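PDB 2R41: uncharacterized protein, which is of unknown function, belongs to the DUF960 family and may be a GTP cyclohydrolase. Local coordinates for residues C[31-36]-C[99-104]; C[45-50]-C[65-70]; C[52-57]-C[88-93]; C[59-64]-C[76-81]. One frame throughout, in Å; residues are numbered along the deposited sequence.

Contact 1 (C[31-36]-C[99-104]); sequences SIWLII and ETILLP
Glu-99 OE1 is held in a salt bridge by Arg-14 NE, while CB of the same side chain approaches Trp-33 obliquely, with Glu-99 CB 3.8 Å from Trp-33 CH2. Arg-12 makes at most a weak, long ion pair with OE2. CB is the Glu-99 atom nearest the ring, lying by CH2 and CZ3; beyond it the chain bends at chi2 (141°), and the carboxylate turns to Arg-14. The carboxylate and indole planes are 70° apart. Next along the strand, Thr-100 N lies at the ring edge, in its plane, 4.0 Å from Trp-33 CH2.

Ile-101 supplies the main apolar partner. Its CD1 lies over one face of the indole in the manner of a CH-pi contact, but the model brings carbons too close there, and the exact geometry is doubtful. The same methyl is 4.0 Å from Ile-32 CB, and thus fits between two successive residues of the helix.

This joins helix 26-40 to strand 98-102 of the sheet. The short segments pass 10.6 Å apart at 127°, a spacing usual for a helix packed on a sheet. Chemically, the interface is apolar, with no hydrogen bond crossing it, and the buried charge of Glu-99 is answered by arginine at its margin, probably stabilising the ionised carboxylate.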
loop_
_atom_site.group_PDB
_atom_site.type_symbol
_atom_site.label_atom_id
_atom_site.label_comp_id
_atom_site.label_asym_id
_atom_site.label_seq_id
_atom_site.Cartn_x
_atom_site.Cartn_y
_atom_site.Cartn_z
ATOM N N SER C 31 9.868 -16.111 -6.696
ATOM C CA SER C 31 10.124 -17.539 -6.879
ATOM C C SER C 31 9.728 -18.402 -5.704
ATOM O O SER C 31 9.131 -19.451 -5.916
ATOM C CB SER C 31 11.586 -17.800 -7.158
ATOM O OG SER C 31 11.778 -17.716 -8.534
ATOM N N ILE C 32 10.062 -18.009 -4.474
ATOM C CA ILE C 32 9.666 -18.857 -3.366
ATOM C C ILE C 32 8.148 -18.960 -3.356
ATOM O O ILE C 32 7.602 -20.059 -3.341
ATOM C CB ILE C 32 10.123 -18.346 -2.032
ATOM C CG1 ILE C 32 11.646 -18.118 -2.000
ATOM C CG2 ILE C 32 9.694 -19.299 -0.967
ATOM C CD1 ILE C 32 12.454 -19.291 -2.349
ATOM N N TRP C 33 7.462 -17.825 -3.422
ATOM C CA TRP C 33 6.023 -17.874 -3.449
ATOM C C TRP C 33 5.550 -18.718 -4.617
ATOM O O TRP C 33 4.673 -19.564 -4.437
ATOM C CB TRP C 33 5.380 -16.500 -3.500
ATOM C CG TRP C 33 5.668 -15.604 -2.310
ATOM C CD1 TRP C 33 6.268 -14.378 -2.349
ATOM C CD2 TRP C 33 5.380 -15.851 -0.922
ATOM N NE1 TRP C 33 6.376 -13.851 -1.085
ATOM C CE2 TRP C 33 5.837 -14.730 -0.191
ATOM C CE3 TRP C 33 4.780 -16.903 -0.224
ATOM C CZ2 TRP C 33 5.708 -14.631 1.202
ATOM C CZ3 TRP C 33 4.658 -16.799 1.151
ATOM C CH2 TRP C 33 5.124 -15.671 1.849
ATOM N N LEU C 34 6.120 -18.541 -5.807
ATOM C CA LEU C 34 5.626 -19.330 -6.918
ATOM C C LEU C 34 5.861 -20.814 -6.734
ATOM O O LEU C 34 5.011 -21.633 -7.081
ATOM C CB LEU C 34 6.165 -18.850 -8.247
ATOM C CG LEU C 34 5.479 -17.625 -8.862
ATOM C CD1 LEU C 34 4.145 -17.156 -8.143
ATOM C CD2 LEU C 34 6.480 -16.479 -8.886
ATOM N N ILE C 35 6.997 -21.173 -6.164
ATOM C CA ILE C 35 7.220 -22.577 -5.877
ATOM C C ILE C 35 6.093 -23.099 -4.999
ATOM O O ILE C 35 5.510 -24.129 -5.299
ATOM C CB ILE C 35 8.560 -22.821 -5.202
ATOM C CG1 ILE C 35 9.676 -22.641 -6.228
ATOM C CG2 ILE C 35 8.598 -24.205 -4.557
ATOM C CD1 ILE C 35 11.076 -22.532 -5.612
ATOM N N ILE C 36 5.775 -22.390 -3.923
ATOM C CA ILE C 36 4.660 -22.774 -3.097
ATOM C C ILE C 36 3.407 -22.879 -3.960
ATOM O O ILE C 36 2.728 -23.888 -3.941
ATOM C CB ILE C 36 4.435 -21.756 -2.009
ATOM C CG1 ILE C 36 5.707 -21.621 -1.181
ATOM C CG2 ILE C 36 3.279 -22.168 -1.169
ATOM C CD1 ILE C 36 5.617 -20.644 -0.069
ATOM N N GLU C 99 1.250 -14.320 5.818
ATOM C CA GLU C 99 2.360 -15.174 5.412
ATOM C C GLU C 99 3.649 -14.372 5.265
ATOM O O GLU C 99 3.639 -13.253 4.751
ATOM C CB GLU C 99 2.033 -15.888 4.099
ATOM C CG GLU C 99 0.889 -16.883 4.201
ATOM C CD GLU C 99 -0.007 -16.869 2.978
ATOM O OE1 GLU C 99 0.518 -17.005 1.854
ATOM O OE2 GLU C 99 -1.237 -16.720 3.142
ATOM N N THR C 100 4.755 -14.951 5.720
ATOM C CA THR C 100 6.021 -14.242 5.771
ATOM C C THR C 100 7.200 -15.120 5.380
ATOM O O THR C 100 7.305 -16.261 5.799
ATOM C CB THR C 100 6.241 -13.677 7.167
ATOM O OG1 THR C 100 5.112 -12.893 7.529
ATOM C CG2 THR C 100 7.464 -12.783 7.226
ATOM N N ILE C 101 8.078 -14.572 4.550
ATOM C CA ILE C 101 9.364 -15.192 4.269
ATOM C C ILE C 101 10.445 -14.503 5.054
ATOM O O ILE C 101 10.553 -13.291 5.057
ATOM C CB ILE C 101 9.717 -15.046 2.820
ATOM C CG1 ILE C 101 8.703 -15.821 1.991
ATOM C CG2 ILE C 101 11.109 -15.556 2.597
ATOM C CD1 ILE C 101 8.789 -15.582 0.517
ATOM N N LEU C 102 11.265 -15.276 5.724
ATOM C CA LEU C 102 12.270 -14.677 6.586
ATOM C C LEU C 102 13.440 -15.618 6.776
ATOM O O LEU C 102 13.419 -16.783 6.334
ATOM C CB LEU C 102 11.676 -14.272 7.937
ATOM C CG LEU C 102 11.247 -15.426 8.846
ATOM C CD1 LEU C 102 10.496 -14.903 10.038
ATOM C CD2 LEU C 102 10.365 -16.430 8.146
ATOM N N LEU C 103 14.462 -15.075 7.422
ATOM C CA LEU C 103 15.718 -15.748 7.648
ATOM C C LEU C 103 15.603 -16.453 8.956
ATOM O O LEU C 103 14.874 -15.993 9.811
ATOM C CB LEU C 103 16.809 -14.703 7.757
ATOM C CG LEU C 103 17.658 -14.442 6.523
ATOM C CD1 LEU C 103 16.853 -14.634 5.270
ATOM C CD2 LEU C 103 18.198 -13.042 6.620
ATOM N N PRO C 104 16.266 -17.602 9.107
ATOM C CA PRO C 104 16.305 -18.341 10.374
ATOM C C PRO C 104 16.718 -17.504 11.552
ATOM O O PRO C 104 16.152 -17.648 12.631
ATOM C CB PRO C 104 17.319 -19.434 10.095
ATOM C CG PRO C 104 17.038 -19.731 8.637
ATOM C CD PRO C 104 16.935 -18.351 8.034
#

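Contact 2 (C[45-50]-C[65-70]); sequences PLNDLL and FSQENS
Gln-67 and Asn-47 bury the most surface here, and they meet through the side-chain amide of the glutamine, which reads the backbone of the other segment with both its ends. Gln-67 OE1 accepts from Asn-47 N at 2.8 Å, the donor tilted 33° from the carbonyl plane. Gln-67 NE2 donates to Pro-45 O at 3.1 Å, with that oxygen close to the amide plane and the hydrogen bond nearly straight at 167°. CG of Gln-67 sits between its backbone N and carbonyl carbon (chi1 60°), and the chain then runs extended, which brings the amide alongside residues 45 to 47. Two bonds at opposite ends of one flat group fix its rotation and settle which end is oxygen.

Asn-47 OD1 reaches forward to Leu-49 N within its own segment, accepting at 3.3 Å on a lone pair and forming an Asx turn just before strand 49-57 begins.

Glu-68 completes the trio through its backbone: its N donates to a water that in turn donates to Leu-49 O, 2.8 Å from the water. On the inner side, Leu-50 CG meets the edge of the Phe-65 ring, 3.6 Å from Phe-65 CE1. Leu-50 also touches Ile-36, and Phe-65 touches Leu-40, of helix 26-40.

The contact lies at the open end of the antiparallel hairpin formed by strands 49-57 and 60-66. Beyond regular strand pairing, the Gln-67 amide and a water bind backbone groups across the contact, which implies that the two loops are joined by directional bonds and not by apolar packing alone.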
loop_
_atom_site.group_PDB
_atom_site.type_symbol
_atom_site.label_atom_id
_atom_site.label_comp_id
_atom_site.label_asym_id
_atom_site.label_seq_id
_atom_site.Cartn_x
_atom_site.Cartn_y
_atom_site.Cartn_z
ATOM N N PRO C 45 0.299 -31.826 1.556
ATOM C CA PRO C 45 -0.190 -31.072 2.692
ATOM C C PRO C 45 0.939 -30.194 3.178
ATOM O O PRO C 45 2.110 -30.563 3.046
ATOM C CB PRO C 45 -0.464 -32.127 3.745
ATOM C CG PRO C 45 0.026 -33.365 3.254
ATOM C CD PRO C 45 0.626 -33.209 1.917
ATOM N N LEU C 46 0.600 -29.032 3.724
ATOM C CA LEU C 46 1.607 -28.051 4.117
ATOM C C LEU C 46 1.615 -27.778 5.600
ATOM O O LEU C 46 0.576 -27.563 6.240
ATOM C CB LEU C 46 1.409 -26.770 3.337
ATOM C CG LEU C 46 1.814 -27.006 1.901
ATOM C CD1 LEU C 46 1.521 -25.819 1.044
ATOM C CD2 LEU C 46 3.291 -27.316 1.872
ATOM N N ASN C 47 2.819 -27.823 6.135
ATOM C CA ASN C 47 3.119 -27.424 7.488
ATOM C C ASN C 47 3.001 -25.927 7.476
ATOM O O ASN C 47 3.096 -25.318 6.438
ATOM C CB ASN C 47 4.571 -27.792 7.700
ATOM C CG ASN C 47 4.941 -27.961 9.140
ATOM O OD1 ASN C 47 5.116 -26.975 9.886
ATOM N ND2 ASN C 47 5.145 -29.224 9.541
ATOM N N ASP C 48 2.800 -25.294 8.602
ATOM C CA ASP C 48 2.697 -23.851 8.544
ATOM C C ASP C 48 4.057 -23.226 8.451
ATOM O O ASP C 48 4.168 -22.021 8.403
ATOM C CB ASP C 48 1.970 -23.313 9.761
ATOM C CG ASP C 48 2.736 -23.539 11.056
ATOM O OD1 ASP C 48 3.921 -23.939 10.993
ATOM O OD2 ASP C 48 2.168 -23.302 12.151
ATOM N N LEU C 49 5.106 -24.040 8.472
ATOM C CA LEU C 49 6.458 -23.508 8.336
ATOM C C LEU C 49 7.284 -24.344 7.380
ATOM O O LEU C 49 7.284 -25.572 7.465
ATOM C CB LEU C 49 7.129 -23.430 9.674
ATOM C CG LEU C 49 8.593 -23.038 9.594
ATOM C CD1 LEU C 49 8.760 -21.551 9.512
ATOM C CD2 LEU C 49 9.193 -23.562 10.874
ATOM N N LEU C 50 7.957 -23.664 6.454
ATOM C CA LEU C 50 8.534 -24.298 5.279
ATOM C C LEU C 50 9.991 -23.930 5.131
ATOM O O LEU C 50 10.322 -22.733 5.150
ATOM C CB LEU C 50 7.786 -23.793 4.074
ATOM C CG LEU C 50 6.628 -24.614 3.543
ATOM C CD1 LEU C 50 5.745 -25.194 4.576
ATOM C CD2 LEU C 50 5.841 -23.756 2.625
ATOM N N PHE C 65 13.530 -27.867 -1.034
ATOM C CA PHE C 65 12.428 -27.687 -0.077
ATOM C C PHE C 65 12.298 -28.861 0.891
ATOM O O PHE C 65 12.494 -30.020 0.504
ATOM C CB PHE C 65 11.096 -27.524 -0.812
ATOM C CG PHE C 65 9.889 -27.801 0.046
ATOM C CD1 PHE C 65 9.538 -26.942 1.085
ATOM C CD2 PHE C 65 9.111 -28.936 -0.174
ATOM C CE1 PHE C 65 8.420 -27.207 1.891
ATOM C CE2 PHE C 65 7.983 -29.212 0.622
ATOM C CZ PHE C 65 7.631 -28.350 1.656
ATOM N N SER C 66 11.931 -28.562 2.134
ATOM C CA SER C 66 11.520 -29.595 3.079
ATOM C C SER C 66 10.686 -28.961 4.170
ATOM O O SER C 66 10.609 -27.742 4.227
ATOM C CB SER C 66 12.738 -30.319 3.690
ATOM O OG SER C 66 13.567 -29.456 4.462
ATOM N N GLN C 67 10.075 -29.791 5.017
ATOM C CA GLN C 67 9.292 -29.367 6.171
ATOM C C GLN C 67 9.375 -30.434 7.268
ATOM O O GLN C 67 9.620 -31.612 6.976
ATOM C CB GLN C 67 7.825 -29.078 5.788
ATOM C CG GLN C 67 7.036 -30.246 5.199
ATOM C CD GLN C 67 5.651 -29.861 4.698
ATOM O OE1 GLN C 67 5.151 -28.786 4.990
ATOM N NE2 GLN C 67 5.023 -30.751 3.946
ATOM N N GLU C 68 9.196 -29.983 8.514
ATOM C CA GLU C 68 9.098 -30.815 9.715
ATOM C C GLU C 68 7.912 -31.765 9.533
ATOM O O GLU C 68 6.902 -31.383 8.928
ATOM C CB GLU C 68 8.861 -29.928 10.961
ATOM C CG GLU C 68 10.050 -29.034 11.431
ATOM C CD GLU C 68 9.636 -27.594 11.898
ATOM O OE1 GLU C 68 10.518 -26.700 11.929
ATOM O OE2 GLU C 68 8.447 -27.340 12.219
ATOM N N ASN C 69 8.032 -33.000 10.034
ATOM C CA ASN C 69 6.918 -33.975 9.979
ATOM C C ASN C 69 6.534 -34.413 8.588
ATOM O O ASN C 69 5.345 -34.638 8.323
ATOM C CB ASN C 69 5.636 -33.416 10.621
ATOM C CG ASN C 69 5.732 -33.333 12.099
ATOM O OD1 ASN C 69 6.594 -33.974 12.716
ATOM N ND2 ASN C 69 4.854 -32.532 12.694
ATOM N N SER C 70 7.500 -34.513 7.685
ATOM C CA SER C 70 7.161 -34.958 6.354
ATOM C C SER C 70 8.374 -35.471 5.649
ATOM O O SER C 70 9.482 -35.016 5.889
ATOM C CB SER C 70 6.489 -33.839 5.559
ATOM O OG SER C 70 6.401 -34.180 4.183
HETATM O O HOH W 1 8.799 -27.472 8.828
#

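Contact 3 (C[52-57]-C[88-93]); sequences FDLLNN and SRIFAF
Phe-52, Leu-54, Ile-90 and Ala-92 form the apolar centre of an antiparallel strand pair in the middle of the mixed sheet. Phe-52 is turned so that the edge of its ring, not a face, meets Ala-92: CB of the alanine lies in the ring plane, 3.9 Å from Phe-52 CE2. Beside it, Leu-54 CD2 reaches Ile-90 CD1 at 3.6 Å. In Ile-90, CG1 lies between the backbone N and the carbonyl carbon (chi1 70°), a placement that carries CD1 across to the leucine methyl. Helix 26-40 covers this side of the sheet, with Ile-32 touching both Phe-52 and Ile-90, and Leu-28 touching Leu-54.

The register follows from the backbone. Phe-52 and Ile-90 are a hydrogen-bonded pair: Phe-52 N donates to Ile-90 O at 2.8 Å, nearly in line with the carbonyl bond, and Ile-90 N returns a bond to Phe-52 O at 2.9 Å. Farther along, Leu-54 N donates to Ser-88 O at 3.0 Å. The strand axes pass 4.8 Å apart at 149°, consistent with a twisted antiparallel pair.

Asp-53 and Arg-89, the non-hydrogen-bonded pair between those rungs, project from the face opposite to Phe-52 and Ile-90 and make the polar edge. Their side chains start out side by side, and Asp-53 OD2 lies against Arg-89 CB and CD, 3.3 Å from CD, at the guanidinium edge and near its plane. The arginine then bends at chi3 and its end leads away. The opposite charges form no salt bridge, since Asp-53 OD2 remains 4.5 Å from Arg-89 NE.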
loop_
_atom_site.group_PDB
_atom_site.type_symbol
_atom_site.label_atom_id
_atom_site.label_comp_id
_atom_site.label_asym_id
_atom_site.label_seq_id
_atom_site.Cartn_x
_atom_site.Cartn_y
_atom_site.Cartn_z
ATOM N N PHE C 52 13.443 -23.630 2.998
ATOM C CA PHE C 52 14.023 -23.656 1.665
ATOM C C PHE C 52 15.521 -23.452 1.710
ATOM O O PHE C 52 15.960 -22.406 2.145
ATOM C CB PHE C 52 13.421 -22.569 0.823
ATOM C CG PHE C 52 11.941 -22.720 0.617
ATOM C CD1 PHE C 52 11.447 -23.511 -0.396
ATOM C CD2 PHE C 52 11.038 -22.032 1.423
ATOM C CE1 PHE C 52 10.094 -23.628 -0.589
ATOM C CE2 PHE C 52 9.704 -22.165 1.238
ATOM C CZ PHE C 52 9.227 -22.962 0.229
ATOM N N ASP C 53 16.305 -24.431 1.274
ATOM C CA ASP C 53 17.722 -24.182 1.086
ATOM C C ASP C 53 17.996 -23.691 -0.342
ATOM O O ASP C 53 17.484 -24.275 -1.316
ATOM C CB ASP C 53 18.544 -25.421 1.374
ATOM C CG ASP C 53 18.378 -25.909 2.799
ATOM O OD1 ASP C 53 17.884 -27.070 3.007
ATOM O OD2 ASP C 53 18.742 -25.125 3.712
ATOM N N LEU C 54 18.785 -22.610 -0.446
ATOM C CA LEU C 54 19.185 -21.996 -1.714
ATOM C C LEU C 54 20.592 -22.498 -2.091
ATOM O O LEU C 54 21.554 -22.190 -1.414
ATOM C CB LEU C 54 19.216 -20.478 -1.525
ATOM C CG LEU C 54 17.963 -19.599 -1.258
ATOM C CD1 LEU C 54 17.723 -18.659 -2.396
ATOM C CD2 LEU C 54 16.646 -20.310 -0.916
ATOM N N LEU C 55 20.744 -23.286 -3.145
ATOM C CA LEU C 55 22.051 -23.895 -3.374
ATOM C C LEU C 55 22.626 -23.448 -4.703
ATOM O O LEU C 55 21.862 -23.070 -5.605
ATOM C CB LEU C 55 21.951 -25.410 -3.303
ATOM C CG LEU C 55 21.237 -25.996 -2.072
ATOM C CD1 LEU C 55 20.813 -27.418 -2.348
ATOM C CD2 LEU C 55 22.084 -25.906 -0.807
ATOM N N ASN C 56 23.961 -23.442 -4.814
ATOM C CA ASN C 56 24.615 -23.186 -6.096
ATOM C C ASN C 56 24.509 -24.401 -6.951
ATOM O O ASN C 56 24.925 -25.465 -6.547
ATOM C CB ASN C 56 26.097 -22.842 -5.959
ATOM C CG ASN C 56 26.717 -22.361 -7.293
ATOM O OD1 ASN C 56 26.269 -22.727 -8.382
ATOM N ND2 ASN C 56 27.737 -21.528 -7.195
ATOM N N ASN C 57 23.952 -24.233 -8.132
ATOM C CA ASN C 57 23.908 -25.290 -9.109
ATOM C C ASN C 57 24.485 -24.821 -10.449
ATOM O O ASN C 57 23.742 -24.377 -11.347
ATOM C CB ASN C 57 22.485 -25.821 -9.262
ATOM C CG ASN C 57 22.384 -26.926 -10.300
ATOM O OD1 ASN C 57 23.371 -27.551 -10.668
ATOM N ND2 ASN C 57 21.180 -27.170 -10.765
ATOM N N SER C 88 21.784 -18.553 2.893
ATOM C CA SER C 88 21.884 -19.949 2.493
ATOM C C SER C 88 20.562 -20.698 2.687
ATOM O O SER C 88 20.281 -21.648 1.970
ATOM C CB SER C 88 23.017 -20.653 3.221
ATOM O OG SER C 88 22.592 -21.042 4.519
ATOM N N ARG C 89 19.744 -20.279 3.648
ATOM C CA ARG C 89 18.386 -20.810 3.708
ATOM C C ARG C 89 17.366 -19.773 4.132
ATOM O O ARG C 89 17.730 -18.815 4.794
ATOM C CB ARG C 89 18.314 -22.076 4.571
ATOM C CG ARG C 89 18.662 -21.960 6.009
ATOM C CD ARG C 89 18.991 -23.368 6.535
ATOM N NE ARG C 89 18.474 -23.595 7.895
ATOM C CZ ARG C 89 18.940 -23.025 9.028
ATOM N NH1 ARG C 89 19.964 -22.150 9.017
ATOM N NH2 ARG C 89 18.352 -23.310 10.193
ATOM N N ILE C 90 16.111 -19.943 3.724
ATOM C CA ILE C 90 15.009 -19.118 4.232
ATOM C C ILE C 90 13.778 -19.945 4.608
ATOM O O ILE C 90 13.635 -21.111 4.216
ATOM C CB ILE C 90 14.536 -18.047 3.231
ATOM C CG1 ILE C 90 13.823 -18.695 2.067
ATOM C CG2 ILE C 90 15.687 -17.201 2.709
ATOM C CD1 ILE C 90 14.258 -18.134 0.697
ATOM N N PHE C 91 12.882 -19.312 5.356
ATOM C CA PHE C 91 11.682 -19.955 5.817
ATOM C C PHE C 91 10.490 -19.235 5.245
ATOM O O PHE C 91 10.541 -17.995 5.053
ATOM C CB PHE C 91 11.614 -19.816 7.307
ATOM C CG PHE C 91 12.540 -20.721 8.044
ATOM C CD1 PHE C 91 13.279 -21.703 7.373
ATOM C CD2 PHE C 91 12.632 -20.654 9.427
ATOM C CE1 PHE C 91 14.128 -22.587 8.074
ATOM C CE2 PHE C 91 13.467 -21.548 10.136
ATOM C CZ PHE C 91 14.218 -22.503 9.455
ATOM N N ALA C 92 9.426 -19.982 4.941
ATOM C CA ALA C 92 8.121 -19.376 4.704
ATOM C C ALA C 92 7.253 -19.720 5.891
ATOM O O ALA C 92 7.149 -20.893 6.319
ATOM C CB ALA C 92 7.512 -19.886 3.473
ATOM N N PHE C 93 6.626 -18.703 6.449
ATOM C CA PHE C 93 5.825 -18.925 7.626
ATOM C C PHE C 93 4.440 -18.345 7.524
ATOM O O PHE C 93 4.238 -17.218 7.076
ATOM C CB PHE C 93 6.488 -18.333 8.814
ATOM C CG PHE C 93 5.708 -18.498 10.061
ATOM C CD1 PHE C 93 5.355 -19.773 10.511
ATOM C CD2 PHE C 93 5.341 -17.380 10.824
ATOM C CE1 PHE C 93 4.660 -19.944 11.706
ATOM C CE2 PHE C 93 4.639 -17.533 12.024
ATOM C CZ PHE C 93 4.311 -18.823 12.469
#

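Contact 4 (C[59-64]-C[76-81]); sequences GKVTVH and IDLPFS
Thr-62 and Asp-77 stand side by side on one face of the strand pair and point the same way, which lets Thr-62 OG1 donate to Asp-77 OD2 at 2.7 Å. The hydroxyl meets that oxygen on its anti side, 26° out of the carboxylate plane. Asn-57 ND2 donates to the same hydroxyl, so OG1 is engaged both as donor and as acceptor. On the other face the apolar side chains lie athwart one another: Val-63 CG2, anti to its carbonyl carbon, comes to 3.9 Å from Leu-78 CD1, and Leu-78 also touches Leu-34 of the second subunit.

Strands 60-66 and 73-78 form an antiparallel hairpin, and the register slips by two residues between Lys-60 and Thr-62, the mark of a beta bulge. On the Thr-62 side of the bulge Val-63 and Ile-76 exchange two backbone bonds, Val-63 N to Ile-76 O at 3.0 Å and Ile-76 N to Val-63 O at 2.7 Å. Within it, Val-61 N reaches Phe-80 O at 2.9 Å where the chain turns its corner, and Val-61 O accepts from Leu-78 N. The aliphatic stem of Lys-60 follows this corner, its CD 3.5 Å from Pro-79 O, and a water bridges Gly-59 O and Ser-81 OG.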
loop_
_atom_site.group_PDB
_atom_site.type_symbol
_atom_site.label_atom_id
_atom_site.label_comp_id
_atom_site.label_asym_id
_atom_site.label_seq_id
_atom_site.Cartn_x
_atom_site.Cartn_y
_atom_site.Cartn_z
ATOM N N GLY C 59 26.226 -22.081 -10.933
ATOM C CA GLY C 59 26.050 -20.640 -11.088
ATOM C C GLY C 59 24.594 -20.249 -11.019
ATOM O O GLY C 59 24.297 -19.085 -10.816
ATOM N N LYS C 60 23.687 -21.213 -11.184
ATOM C CA LYS C 60 22.259 -20.954 -11.061
ATOM C C LYS C 60 21.688 -21.359 -9.692
ATOM O O LYS C 60 22.283 -22.169 -9.004
ATOM C CB LYS C 60 21.524 -21.655 -12.169
ATOM C CG LYS C 60 21.850 -21.047 -13.465
ATOM C CD LYS C 60 20.793 -21.340 -14.512
ATOM C CE LYS C 60 21.355 -21.125 -15.932
ATOM N NZ LYS C 60 22.202 -19.896 -16.050
ATOM N N VAL C 61 20.541 -20.814 -9.282
ATOM C CA VAL C 61 20.049 -21.138 -7.949
ATOM C C VAL C 61 19.243 -22.423 -7.971
ATOM O O VAL C 61 18.445 -22.652 -8.885
ATOM C CB VAL C 61 19.206 -20.014 -7.348
ATOM C CG1 VAL C 61 18.540 -20.502 -6.122
ATOM C CG2 VAL C 61 20.066 -18.888 -6.954
ATOM N N THR C 62 19.454 -23.269 -6.974
ATOM C CA THR C 62 18.557 -24.397 -6.785
ATOM C C THR C 62 18.019 -24.389 -5.378
ATOM O O THR C 62 18.772 -24.271 -4.402
ATOM C CB THR C 62 19.195 -25.774 -7.078
ATOM O OG1 THR C 62 19.293 -25.967 -8.486
ATOM C CG2 THR C 62 18.307 -26.865 -6.574
ATOM N N VAL C 63 16.703 -24.531 -5.298
ATOM C CA VAL C 63 16.011 -24.501 -4.055
ATOM C C VAL C 63 15.663 -25.922 -3.657
ATOM O O VAL C 63 14.946 -26.613 -4.382
ATOM C CB VAL C 63 14.739 -23.681 -4.196
ATOM C CG1 VAL C 63 13.965 -23.686 -2.915
ATOM C CG2 VAL C 63 15.080 -22.265 -4.563
ATOM N N HIS C 64 16.195 -26.342 -2.521
ATOM C CA HIS C 64 15.753 -27.557 -1.895
ATOM C C HIS C 64 14.643 -27.146 -0.966
ATOM O O HIS C 64 14.792 -26.184 -0.210
ATOM C CB HIS C 64 16.877 -28.173 -1.082
ATOM C CG HIS C 64 16.516 -29.482 -0.469
ATOM N ND1 HIS C 64 16.437 -30.646 -1.204
ATOM C CD2 HIS C 64 16.202 -29.812 0.803
ATOM C CE1 HIS C 64 16.103 -31.643 -0.406
ATOM N NE2 HIS C 64 15.946 -31.162 0.816
ATOM N N ILE C 76 14.218 -27.703 -6.783
ATOM C CA ILE C 76 13.606 -26.915 -7.847
ATOM C C ILE C 76 14.688 -26.080 -8.478
ATOM O O ILE C 76 15.245 -25.207 -7.831
ATOM C CB ILE C 76 12.453 -25.990 -7.330
ATOM C CG1 ILE C 76 11.315 -26.784 -6.682
ATOM C CG2 ILE C 76 11.792 -25.289 -8.464
ATOM C CD1 ILE C 76 11.459 -27.010 -5.178
ATOM N N ASP C 77 14.989 -26.351 -9.742
ATOM C CA ASP C 77 16.067 -25.633 -10.418
ATOM C C ASP C 77 15.570 -24.315 -10.933
ATOM O O ASP C 77 14.633 -24.271 -11.696
ATOM C CB ASP C 77 16.660 -26.447 -11.572
ATOM C CG ASP C 77 17.392 -27.717 -11.094
ATOM O OD1 ASP C 77 17.417 -28.704 -11.876
ATOM O OD2 ASP C 77 17.937 -27.739 -9.950
ATOM N N LEU C 78 16.202 -23.234 -10.522
ATOM C CA LEU C 78 15.739 -21.945 -10.953
ATOM C C LEU C 78 16.584 -21.352 -12.047
ATOM O O LEU C 78 17.804 -21.565 -12.095
ATOM C CB LEU C 78 15.689 -20.976 -9.786
ATOM C CG LEU C 78 14.559 -21.203 -8.790
ATOM C CD1 LEU C 78 14.592 -20.085 -7.794
ATOM C CD2 LEU C 78 13.221 -21.296 -9.499
ATOM N N PRO C 79 15.933 -20.566 -12.918
ATOM C CA PRO C 79 16.632 -19.911 -13.997
ATOM C C PRO C 79 17.604 -18.894 -13.472
ATOM O O PRO C 79 18.571 -18.602 -14.144
ATOM C CB PRO C 79 15.506 -19.237 -14.806
ATOM C CG PRO C 79 14.347 -19.095 -13.876
ATOM C CD PRO C 79 14.480 -20.270 -12.927
ATOM N N PHE C 80 17.377 -18.381 -12.272
ATOM C CA PHE C 80 18.185 -17.251 -11.767
ATOM C C PHE C 80 19.640 -17.532 -11.414
ATOM O O PHE C 80 20.035 -18.657 -11.178
ATOM C CB PHE C 80 17.453 -16.513 -10.634
ATOM C CG PHE C 80 16.074 -16.136 -11.013
ATOM C CD1 PHE C 80 15.859 -15.274 -12.102
ATOM C CD2 PHE C 80 14.989 -16.695 -10.370
ATOM C CE1 PHE C 80 14.573 -14.936 -12.513
ATOM C CE2 PHE C 80 13.692 -16.376 -10.763
ATOM C CZ PHE C 80 13.480 -15.494 -11.832
ATOM N N SER C 81 20.424 -16.474 -11.399
ATOM C CA SER C 81 21.824 -16.560 -11.117
ATOM C C SER C 81 22.093 -16.682 -9.621
ATOM O O SER C 81 21.559 -15.894 -8.805
ATOM C CB SER C 81 22.494 -15.309 -11.624
ATOM O OG SER C 81 23.634 -15.677 -12.332
HETATM O O HOH W 2 26.290 -17.252 -12.011
#

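How the contacts relate
All four contacts belong to one sheet and the helix 26-40 packed on it. Along the chain, segment 31-36 opens contact 1 and 99-104 closes it; contact 4 falls between the segments of contact 3, while contact 2 alternates with both. Contacts 2 and 3 share strand 49-57, and contacts 2 and 4 share strand 60-66, although the centres of the latter two are about 20 Å apart. Contacts 1 and 3, centres about 9 Å apart, meet through neighbouring strands 89-94 and 98-102. Contact 1 thus fastens helix to sheet, contacts 3 and 4 join neighbouring strands, and contact 2 closes the open end of hairpin 49-57/60-66. Contacts 1 and 4 both touch the second subunit, tying the fold to the assembly.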